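Local coordinates for protein ApaG (Shewanella oneidensis, PDB 1TZA) that is of unknown function but belongs to the ApaG family, folding as an all-beta sandwich of the E-set clan, at residues A[8-13]-A[32-37]; A[51-56]-A[87-92]. All coordinates share one frame; numbering follows the deposited sequence.

Interaction 1 of 2, residues A[8-13]-A[32-37]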
loop_
_atom_site.group_PDB
_atom_site.type_symbol
_atom_site.label_atom_id
_atom_site.label_comp_id
_atom_site.label_asym_id
_atom_site.label_seq_id
_atom_site.Cartn_x
_atom_site.Cartn_y
_atom_site.Cartn_z
ATOM N N ILE A 8 20.576 -14.651 -9.216
ATOM C CA ILE A 8 19.721 -13.686 -8.539
ATOM C C ILE A 8 19.200 -14.136 -7.174
ATOM O O ILE A 8 18.694 -15.247 -7.029
ATOM C CB ILE A 8 18.527 -13.322 -9.430
ATOM C CG1 ILE A 8 19.032 -12.869 -10.797
ATOM C CG2 ILE A 8 17.722 -12.207 -8.793
ATOM C CD1 ILE A 8 17.931 -12.617 -11.794
ATOM N N ARG A 9 19.329 -13.258 -6.180
ATOM C CA ARG A 9 18.863 -13.539 -4.825
ATOM C C ARG A 9 17.761 -12.551 -4.456
ATOM O O ARG A 9 17.884 -11.355 -4.706
ATOM C CB ARG A 9 20.018 -13.421 -3.823
ATOM C CG ARG A 9 19.585 -13.613 -2.373
ATOM C CD ARG A 9 20.757 -13.556 -1.401
ATOM N NE ARG A 9 21.535 -12.326 -1.532
ATOM C CZ ARG A 9 22.326 -11.838 -0.581
ATOM N NH1 ARG A 9 22.445 -12.477 0.578
ATOM N NH2 ARG A 9 23.004 -10.712 -0.786
ATOM N N VAL A 10 16.687 -13.051 -3.854
ATOM C CA VAL A 10 15.572 -12.197 -3.468
ATOM C C VAL A 10 15.398 -12.093 -1.945
ATOM O O VAL A 10 15.281 -13.097 -1.250
ATOM C CB VAL A 10 14.257 -12.701 -4.114
ATOM C CG1 VAL A 10 13.127 -11.736 -3.818
ATOM C CG2 VAL A 10 14.441 -12.855 -5.619
ATOM N N GLU A 11 15.391 -10.864 -1.440
ATOM C CA GLU A 11 15.225 -10.601 -0.012
ATOM C C GLU A 11 13.959 -9.772 0.178
ATOM O O GLU A 11 13.638 -8.916 -0.642
ATOM C CB GLU A 11 16.445 -9.854 0.529
ATOM C CG GLU A 11 17.752 -10.629 0.339
ATOM C CD GLU A 11 18.976 -9.894 0.874
ATOM O OE1 GLU A 11 20.059 -10.517 0.953
ATOM O OE2 GLU A 11 18.863 -8.697 1.206
ATOM N N VAL A 12 13.233 -10.015 1.259
ATOM C CA VAL A 12 11.990 -9.292 1.457
ATOM C C VAL A 12 11.636 -8.971 2.897
ATOM O O VAL A 12 11.870 -9.770 3.811
ATOM C CB VAL A 12 10.813 -10.092 0.843
ATOM C CG1 VAL A 12 10.800 -11.483 1.417
ATOM C CG2 VAL A 12 9.477 -9.405 1.127
ATOM N N LYS A 13 11.074 -7.783 3.090
ATOM C CA LYS A 13 10.601 -7.357 4.396
ATOM C C LYS A 13 9.156 -6.880 4.186
ATOM O O LYS A 13 8.790 -6.435 3.090
ATOM C CB LYS A 13 11.498 -6.248 4.971
ATOM C CG LYS A 13 11.849 -5.117 4.016
ATOM C CD LYS A 13 12.866 -4.165 4.656
ATOM C CE LYS A 13 13.310 -3.053 3.695
ATOM N NZ LYS A 13 14.386 -2.196 4.291
ATOM N N TYR A 32 4.943 -4.725 1.021
ATOM C CA TYR A 32 6.123 -5.574 0.983
ATOM C C TYR A 32 7.177 -4.876 0.126
ATOM O O TYR A 32 6.866 -4.287 -0.915
ATOM C CB TYR A 32 5.802 -6.988 0.456
ATOM C CG TYR A 32 5.156 -7.064 -0.910
ATOM C CD1 TYR A 32 5.894 -6.855 -2.068
ATOM C CD2 TYR A 32 3.805 -7.374 -1.035
ATOM C CE1 TYR A 32 5.304 -6.958 -3.324
ATOM C CE2 TYR A 32 3.205 -7.480 -2.269
ATOM C CZ TYR A 32 3.958 -7.272 -3.416
ATOM O OH TYR A 32 3.360 -7.384 -4.648
ATOM N N THR A 33 8.416 -4.908 0.607
ATOM C CA THR A 33 9.539 -4.290 -0.085
ATOM C C THR A 33 10.495 -5.399 -0.498
ATOM O O THR A 33 11.126 -6.041 0.342
ATOM C CB THR A 33 10.263 -3.283 0.830
ATOM O OG1 THR A 33 9.343 -2.260 1.234
ATOM C CG2 THR A 33 11.442 -2.639 0.092
ATOM N N ILE A 34 10.575 -5.628 -1.804
ATOM C CA ILE A 34 11.412 -6.673 -2.363
ATOM C C ILE A 34 12.745 -6.105 -2.835
ATOM O O ILE A 34 12.805 -5.019 -3.407
ATOM C CB ILE A 34 10.723 -7.349 -3.586
ATOM C CG1 ILE A 34 9.249 -7.644 -3.278
ATOM C CG2 ILE A 34 11.441 -8.647 -3.951
ATOM C CD1 ILE A 34 9.010 -8.711 -2.238
ATOM N N THR A 35 13.813 -6.847 -2.574
ATOM C CA THR A 35 15.147 -6.457 -3.011
ATOM C C THR A 35 15.604 -7.614 -3.876
ATOM O O THR A 35 15.639 -8.763 -3.428
ATOM C CB THR A 35 16.125 -6.279 -1.838
ATOM O OG1 THR A 35 15.687 -5.191 -1.011
ATOM C CG2 THR A 35 17.536 -5.974 -2.363
ATOM N N ILE A 36 15.925 -7.303 -5.125
ATOM C CA ILE A 36 16.360 -8.291 -6.091
ATOM C C ILE A 36 17.816 -8.012 -6.446
ATOM O O ILE A 36 18.127 -7.065 -7.172
ATOM C CB ILE A 36 15.461 -8.211 -7.329
ATOM C CG1 ILE A 36 14.009 -8.456 -6.903
ATOM C CG2 ILE A 36 15.880 -9.228 -8.354
ATOM C CD1 ILE A 36 12.980 -7.772 -7.772
ATOM N N ILE A 37 18.707 -8.839 -5.913
ATOM C CA ILE A 37 20.139 -8.678 -6.138
ATOM C C ILE A 37 20.663 -9.536 -7.280
ATOM O O ILE A 37 20.450 -10.753 -7.314
ATOM C CB ILE A 37 20.934 -9.036 -4.867
ATOM C CG1 ILE A 37 20.317 -8.342 -3.653
ATOM C CG2 ILE A 37 22.387 -8.598 -5.014
ATOM C CD1 ILE A 37 20.932 -8.775 -2.339
#
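On the buried side of this antiparallel strand pair, Ile34 lies between Val10 and Val12 and touches each with a different branch. Its CG2, anti to the backbone N (chi1 -45°, which sets CG1 beside that N), meets Val10 CG1 at 3.5 Å, while its CD1 runs alongside Val12 and comes 3.5 Å from Val12 CG2. Farther along, Ile8 CG2 and Ile36 CG2 meet obliquely, also at 3.5 Å. An alanine in place of Ile34 would lack both branches, and the two valines would probably be left facing a gap.

The backbones are joined by six hydrogen bonds, two each in the pairs Arg9–Ile37, Glu11–Thr35 and Lys13–Thr33. The shortest, from Thr35 N to Glu11 O, is 2.8 Å; the longest, from Lys13 N to Thr33 O, is 3.3 Å, its donor tilted 24° from the carbonyl plane.

On the polar face Ile37 lies alongside Arg9, both pointing the same way, its CD1 close against the guanidinium from an oblique direction; the 3.2 Å from Ile37 CD1 to Arg9 NH2 is tight and best not pressed. Glu11 OE1 sits over the guanidinium, 3.1 Å from Arg9 NH1, in a purely electrostatic salt bridge. Lys13 runs extended alongside Thr33, whose OG1 hydrogen-bonds Thr84 OG1.

Strand 28-38 is the middle strand of its sheet, bonded on its other flank to strand 79-89, and the buried isoleucines pack against the facing sheet at Leu46, Trp51, Tyr100 and Met102.

Interaction 2 of 2, residues A[51-56]-A[87-92]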
loop_
_atom_site.group_PDB
_atom_site.type_symbol
_atom_site.label_atom_id
_atom_site.label_comp_id
_atom_site.label_asym_id
_atom_site.label_seq_id
_atom_site.Cartn_x
_atom_site.Cartn_y
_atom_site.Cartn_z
ATOM N N TRP A 51 2.775 -14.471 -8.467
ATOM C CA TRP A 51 2.583 -14.599 -7.034
ATOM C C TRP A 51 1.529 -15.630 -6.663
ATOM O O TRP A 51 0.632 -15.939 -7.444
ATOM C CB TRP A 51 2.153 -13.254 -6.431
ATOM C CG TRP A 51 3.200 -12.174 -6.397
ATOM C CD1 TRP A 51 3.172 -10.977 -7.065
ATOM C CD2 TRP A 51 4.372 -12.148 -5.576
ATOM N NE1 TRP A 51 4.250 -10.206 -6.701
ATOM C CE2 TRP A 51 5.004 -10.899 -5.790
ATOM C CE3 TRP A 51 4.951 -13.057 -4.680
ATOM C CZ2 TRP A 51 6.186 -10.537 -5.133
ATOM C CZ3 TRP A 51 6.130 -12.694 -4.025
ATOM C CH2 TRP A 51 6.733 -11.446 -4.257
ATOM N N ILE A 52 1.665 -16.164 -5.456
ATOM C CA ILE A 52 0.713 -17.107 -4.893
ATOM C C ILE A 52 0.527 -16.536 -3.497
ATOM O O ILE A 52 1.454 -16.500 -2.693
ATOM C CB ILE A 52 1.263 -18.551 -4.818
ATOM C CG1 ILE A 52 1.283 -19.175 -6.217
ATOM C CG2 ILE A 52 0.397 -19.402 -3.889
ATOM C CD1 ILE A 52 2.409 -18.684 -7.088
ATOM N N ILE A 53 -0.676 -16.060 -3.232
ATOM C CA ILE A 53 -1.004 -15.444 -1.964
ATOM C C ILE A 53 -2.017 -16.305 -1.225
ATOM O O ILE A 53 -3.062 -16.659 -1.774
ATOM C CB ILE A 53 -1.575 -14.031 -2.218
ATOM C CG1 ILE A 53 -0.588 -13.253 -3.108
ATOM C CG2 ILE A 53 -1.821 -13.311 -0.902
ATOM C CD1 ILE A 53 -1.128 -11.941 -3.644
ATOM N N THR A 54 -1.697 -16.633 0.025
ATOM C CA THR A 54 -2.551 -17.479 0.844
ATOM C C THR A 54 -2.930 -16.848 2.177
ATOM O O THR A 54 -2.059 -16.365 2.901
ATOM C CB THR A 54 -1.841 -18.816 1.124
ATOM O OG1 THR A 54 -1.376 -19.371 -0.114
ATOM C CG2 THR A 54 -2.787 -19.803 1.797
ATOM N N ASP A 55 -4.226 -16.846 2.501
ATOM C CA ASP A 55 -4.667 -16.290 3.777
ATOM C C ASP A 55 -4.541 -17.387 4.837
ATOM O O ASP A 55 -4.185 -18.524 4.519
ATOM C CB ASP A 55 -6.112 -15.749 3.706
ATOM C CG ASP A 55 -7.166 -16.840 3.495
ATOM O OD1 ASP A 55 -6.867 -18.037 3.686
ATOM O OD2 ASP A 55 -8.318 -16.487 3.148
ATOM N N ALA A 56 -4.828 -17.052 6.088
ATOM C CA ALA A 56 -4.707 -18.007 7.183
ATOM C C ALA A 56 -5.452 -19.326 6.985
ATOM O O ALA A 56 -5.090 -20.327 7.591
ATOM C CB ALA A 56 -5.150 -17.348 8.496
ATOM N N THR A 87 -0.559 -5.731 -0.683
ATOM C CA THR A 87 -1.672 -6.627 -0.929
ATOM C C THR A 87 -2.638 -6.558 0.237
ATOM O O THR A 87 -2.247 -6.195 1.347
ATOM C CB THR A 87 -1.200 -8.081 -1.084
ATOM O OG1 THR A 87 -2.301 -8.889 -1.509
ATOM C CG2 THR A 87 -0.676 -8.615 0.240
ATOM N N VAL A 88 -3.897 -6.905 -0.023
ATOM C CA VAL A 88 -4.934 -6.892 1.003
ATOM C C VAL A 88 -5.379 -8.315 1.324
ATOM O O VAL A 88 -5.808 -9.040 0.433
ATOM C CB VAL A 88 -6.177 -6.097 0.537
ATOM C CG1 VAL A 88 -7.304 -6.259 1.553
ATOM C CG2 VAL A 88 -5.831 -4.630 0.378
ATOM N N LEU A 89 -5.281 -8.722 2.586
ATOM C CA LEU A 89 -5.704 -10.071 2.967
ATOM C C LEU A 89 -7.016 -10.044 3.726
ATOM O O LEU A 89 -7.344 -9.044 4.359
ATOM C CB LEU A 89 -4.665 -10.745 3.860
ATOM C CG LEU A 89 -3.336 -11.187 3.266
ATOM C CD1 LEU A 89 -2.539 -11.896 4.361
ATOM C CD2 LEU A 89 -3.568 -12.117 2.076
ATOM N N ASP A 90 -7.760 -11.146 3.672
ATOM C CA ASP A 90 -9.015 -11.224 4.410
ATOM C C ASP A 90 -8.774 -11.772 5.817
ATOM O O ASP A 90 -9.712 -11.917 6.600
ATOM C CB ASP A 90 -10.064 -12.075 3.667
ATOM C CG ASP A 90 -9.548 -13.446 3.277
ATOM O OD1 ASP A 90 -8.580 -13.940 3.899
ATOM O OD2 ASP A 90 -10.127 -14.041 2.346
ATOM N N THR A 91 -7.515 -12.079 6.128
ATOM C CA THR A 91 -7.114 -12.565 7.463
ATOM C C THR A 91 -5.853 -11.802 7.886
ATOM O O THR A 91 -5.091 -11.360 7.039
ATOM C CB THR A 91 -6.798 -14.095 7.471
ATOM O OG1 THR A 91 -5.826 -14.396 6.457
ATOM C CG2 THR A 91 -8.069 -14.910 7.224
ATOM N N PRO A 92 -5.633 -11.626 9.201
ATOM C CA PRO A 92 -4.454 -10.905 9.695
ATOM C C PRO A 92 -3.132 -11.640 9.508
ATOM O O PRO A 92 -2.064 -11.126 9.857
ATOM C CB PRO A 92 -4.784 -10.668 11.170
ATOM C CG PRO A 92 -5.629 -11.853 11.518
ATOM C CD PRO A 92 -6.539 -11.962 10.315
#
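Two facing sheets of the beta sandwich meet here: residues 53-56 and 87-91, where strands 44-55 and 79-89 end, run 19° apart and join through side chains instead of a shared backbone ladder. The interior part is apolar. Ile53 points from its strand toward the other segment, and its CG2 lies 3.7 Å from Leu89 CD2, the two side chains crossing. With CG1 beside the backbone N (chi1 -53°) and the chain extended beyond it, Ile53 also sends CD1 past Thr87, 3.9 Å from Thr87 OG1. Met96 of strand 93-104 packs against both Ile53 and Thr87.

At the outer end the contact turns polar. The carboxylates of Asp55 and Asp90, their planes 40° apart, bring Asp55 OD2 within 2.7 Å of Asp90 OD1. Two acid oxygens so close suggest that one group carries a proton. Lys59 is also at hand: its NZ forms a salt bridge with Asp90 OD2 and probably eases the crowding of charge, while the backbone N atoms of Asn57 and Lys59 both donate to Asp55 OD1, fixing that carboxylate over the turn that follows its strand.

Beside the acids, Thr91 OG1 approaches Asp55 CB to 3.1 Å and lies 2.9 Å from Ala56 N. The first torsion sets this oxygen between the Thr91 backbone N and carbonyl carbon, and it hydrogen-bonds Phe93 O within its own turn.

Two sheets packed face to face through apolar side chains, with no shared ladder, mark a beta sandwich, as in the immunoglobulin-like E-set fold; here the acids and Thr91 lie at its end.

In the fold
From the N terminus, strand 8-19 turns back into strand 28-38, and interaction 1 closes this hairpin across 18 intervening residues. The chain then crosses to the other sheet as strand 44-55, turns through strand 60-66 and the short strand 74-75, and returns to the first sheet as strand 79-89, the neighbour of 28-38. Interaction 2 closes this longer loop of 30 residues. The loops follow in series, neither nested nor crossed. Interaction 1 works within one sheet; interaction 2 ties that sheet to the other. Their centres are 19 Å apart, yet they touch in the core, where Trp51 packs against Tyr32 and Ile34.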